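Long-range contact in oxidoreductase, 2OG-Fe(II) oxygenase family (Burkholderia pseudomallei, PDB 6N1F), which probably acts as an iron-dependent oxidoreductase of the 2OG-Fe(II) oxygenase family, holding an iron(III) ion in its metal site: residues Gly47-Leu51 with Val192-Ala196. Numbering follows the deposited sequence.
Sequences GTVML and VFAPA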
ATOM      1  N   GLY A  47       0.898 -14.634  -0.836  1.00 23.76           N
ATOM      2  CA  GLY A  47       1.688 -13.539  -0.320  1.00 23.55           C
ATOM      3  C   GLY A  47       1.165 -12.173  -0.695  1.00 22.65           C
ATOM      4  O   GLY A  47       1.677 -11.172  -0.183  1.00 28.25           O
ATOM      5  N   THR A  48       0.142 -12.113  -1.547  1.00 20.67           N
ATOM      6  CA  THR A  48      -0.429 -10.878  -2.059  1.00 19.27           C
ATOM      7  C   THR A  48      -1.880 -11.151  -2.417  1.00 22.33           C
ATOM      8  O   THR A  48      -2.209 -12.227  -2.912  1.00 26.38           O
ATOM      9  CB  THR A  48       0.332 -10.383  -3.299  1.00 25.54           C
ATOM     10  OG1 THR A  48       1.722 -10.295  -2.985  1.00 26.04           O
ATOM     11  CG2 THR A  48      -0.160  -9.004  -3.720  1.00 23.70           C
ATOM     12  N   VAL A  49      -2.751 -10.183  -2.154  1.00 21.88           N
ATOM     13  CA  VAL A  49      -4.149 -10.283  -2.543  1.00 16.91           C
ATOM     14  C   VAL A  49      -4.637  -8.893  -2.933  1.00 15.99           C
ATOM     15  O   VAL A  49      -4.226  -7.892  -2.337  1.00 24.31           O
ATOM     16  CB  VAL A  49      -4.984 -10.905  -1.408  1.00 25.26           C
ATOM     17  CG1 VAL A  49      -4.991  -9.987  -0.178  1.00 23.32           C
ATOM     18  CG2 VAL A  49      -6.379 -11.188  -1.881  1.00 30.78           C
HETATM   19  N   MSE A  50      -5.484  -8.834  -3.961  1.00 15.63           N
HETATM   20  CA  MSE A  50      -6.119  -7.587  -4.415  1.00 15.07           C
HETATM   21  C   MSE A  50      -7.610  -7.632  -4.115  1.00 20.91           C
HETATM   22  O   MSE A  50      -8.317  -8.543  -4.551  1.00 22.90           O
HETATM   23  CB  MSE A  50      -5.910  -7.360  -5.925  1.00 17.53           C
HETATM   24  CG  MSE A  50      -6.491  -6.068  -6.432  1.00 22.37           C
HETATM   25 SE   MSE A  50      -5.715  -5.609  -8.173  1.00 32.38          SE
HETATM   26  CE  MSE A  50      -6.356  -7.146  -9.230  1.00 20.87           C
ATOM     27  N   LEU A  51      -8.083  -6.644  -3.376  1.00 19.72           N
ATOM     28  CA  LEU A  51      -9.491  -6.633  -3.015  1.00 16.94           C
ATOM     29  C   LEU A  51     -10.274  -5.764  -3.993  1.00 22.50           C
ATOM     30  O   LEU A  51      -9.757  -4.743  -4.461  1.00 21.24           O
ATOM     31  CB  LEU A  51      -9.663  -6.102  -1.595  1.00 14.62           C
ATOM     32  CG  LEU A  51      -8.684  -6.692  -0.574  1.00 23.64           C
ATOM     33  CD1 LEU A  51      -8.752  -5.930   0.756  1.00 23.00           C
ATOM     34  CD2 LEU A  51      -8.929  -8.179  -0.361  1.00 25.76           C
ATOM     35  N   VAL A 192       1.421 -10.814 -10.988  1.00 22.52           N
ATOM     36  CA  VAL A 192       1.132  -9.530 -11.619  1.00 23.18           C
ATOM     37  C   VAL A 192      -0.265  -9.077 -11.220  1.00 24.01           C
ATOM     38  O   VAL A 192      -1.237  -9.823 -11.397  1.00 23.11           O
ATOM     39  CB  VAL A 192       1.244  -9.625 -13.152  1.00 22.64           C
ATOM     40  CG1 VAL A 192       0.908  -8.276 -13.795  1.00 17.03           C
ATOM     41  CG2 VAL A 192       2.621 -10.078 -13.548  1.00 18.77           C
ATOM     42  N   PHE A 193      -0.372  -7.839 -10.732  1.00 17.82           N
ATOM     43  CA  PHE A 193      -1.643  -7.262 -10.310  1.00 22.44           C
ATOM     44  C   PHE A 193      -1.834  -5.943 -11.033  1.00 16.42           C
ATOM     45  O   PHE A 193      -1.024  -5.028 -10.867  1.00 20.71           O
ATOM     46  CB  PHE A 193      -1.690  -7.033  -8.793  1.00 29.29           C
ATOM     47  CG  PHE A 193      -1.587  -8.290  -7.992  1.00 27.34           C
ATOM     48  CD1 PHE A 193      -2.717  -8.883  -7.463  1.00 16.60           C
ATOM     49  CD2 PHE A 193      -0.353  -8.877  -7.767  1.00 25.64           C
ATOM     50  CE1 PHE A 193      -2.605 -10.049  -6.730  1.00 18.04           C
ATOM     51  CE2 PHE A 193      -0.235 -10.031  -7.048  1.00 23.23           C
ATOM     52  CZ  PHE A 193      -1.371 -10.626  -6.524  1.00 22.64           C
ATOM     53  N   ALA A 194      -2.908  -5.852 -11.819  1.00 14.16           N
ATOM     54  CA  ALA A 194      -3.327  -4.623 -12.479  1.00 22.43           C
ATOM     55  C   ALA A 194      -4.430  -3.979 -11.652  1.00 25.17           C
ATOM     56  O   ALA A 194      -5.529  -4.538 -11.573  1.00 30.72           O
ATOM     57  CB  ALA A 194      -3.830  -4.921 -13.888  1.00 22.81           C
ATOM     58  N   PRO A 195      -4.201  -2.855 -11.019  1.00 27.93           N
ATOM     59  CA  PRO A 195      -5.205  -2.346 -10.084  1.00 32.11           C
ATOM     60  C   PRO A 195      -6.078  -1.310 -10.749  1.00 36.24           C
ATOM     61  O   PRO A 195      -5.626  -0.594 -11.645  1.00 37.52           O
ATOM     62  CB  PRO A 195      -4.353  -1.738  -8.965  1.00 36.45           C
ATOM     63  CG  PRO A 195      -3.171  -1.187  -9.717  1.00 42.33           C
ATOM     64  CD  PRO A 195      -2.955  -2.077 -10.946  1.00 36.51           C
ATOM     65  N   ALA A 196      -7.333  -1.233 -10.334  1.00 32.00           N
ATOM     66  CA  ALA A 196      -8.245  -0.211 -10.807  1.00 26.87           C
ATOM     67  C   ALA A 196      -8.602   0.701  -9.644  1.00 21.82           C
ATOM     68  O   ALA A 196      -8.252   0.445  -8.486  1.00 19.49           O
ATOM     69  CB  ALA A 196      -9.498  -0.841 -11.429  1.00 24.07           C
TER
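Two first torsions set up this meeting: Thr48 turns CG2 anti to its own amide nitrogen (its chi1, measured to OG1, is -53°), and Phe193 swings its ring to the side of its backbone N, away from the carbonyl carbon (chi1 -63°). The threonine methyl thereby lands over one face of the phenyl ring, a CH-pi contact with CG2 of Thr48 3.8 Å from the ring centroid and 28° off the ring normal. It sits off centre, toward the CE2-CZ bond, with CG2 of Thr48 3.5 Å from both CE2 and CZ of Phe193. The other branch of Thr48 has a different task, since OG1 is hydrogen-bonded to the hydroxyl of Thr203 on the adjoining strand.

Such facing of apolar side chains is how the two sheets of a double-stranded beta-helix, the fold of 2OG-Fe(II) oxygenases, pack on each other. Strand 48-51 is an edge of the larger antiparallel sheet, whereas strand 191-193 belongs to the smaller one, in which His209, an iron ligand, lies on another strand; the Thr48 side chain is about 7 Å from that of His209. Ile201 of the larger sheet touches Thr48, Met50 and Phe193, and Phe29 stacks on the Phe193 ring.

Farther along, Met50, a selenomethionine, approaches the ring obliquely, its CB 3.9 Å from CD1 of Phe193. Its chain, nearly extended through chi1 and chi2, carries SE to 3.8 Å from CA of Pro195, and the bend at chi3 then turns CE to 3.6 Å from the carbonyl O of Ala194.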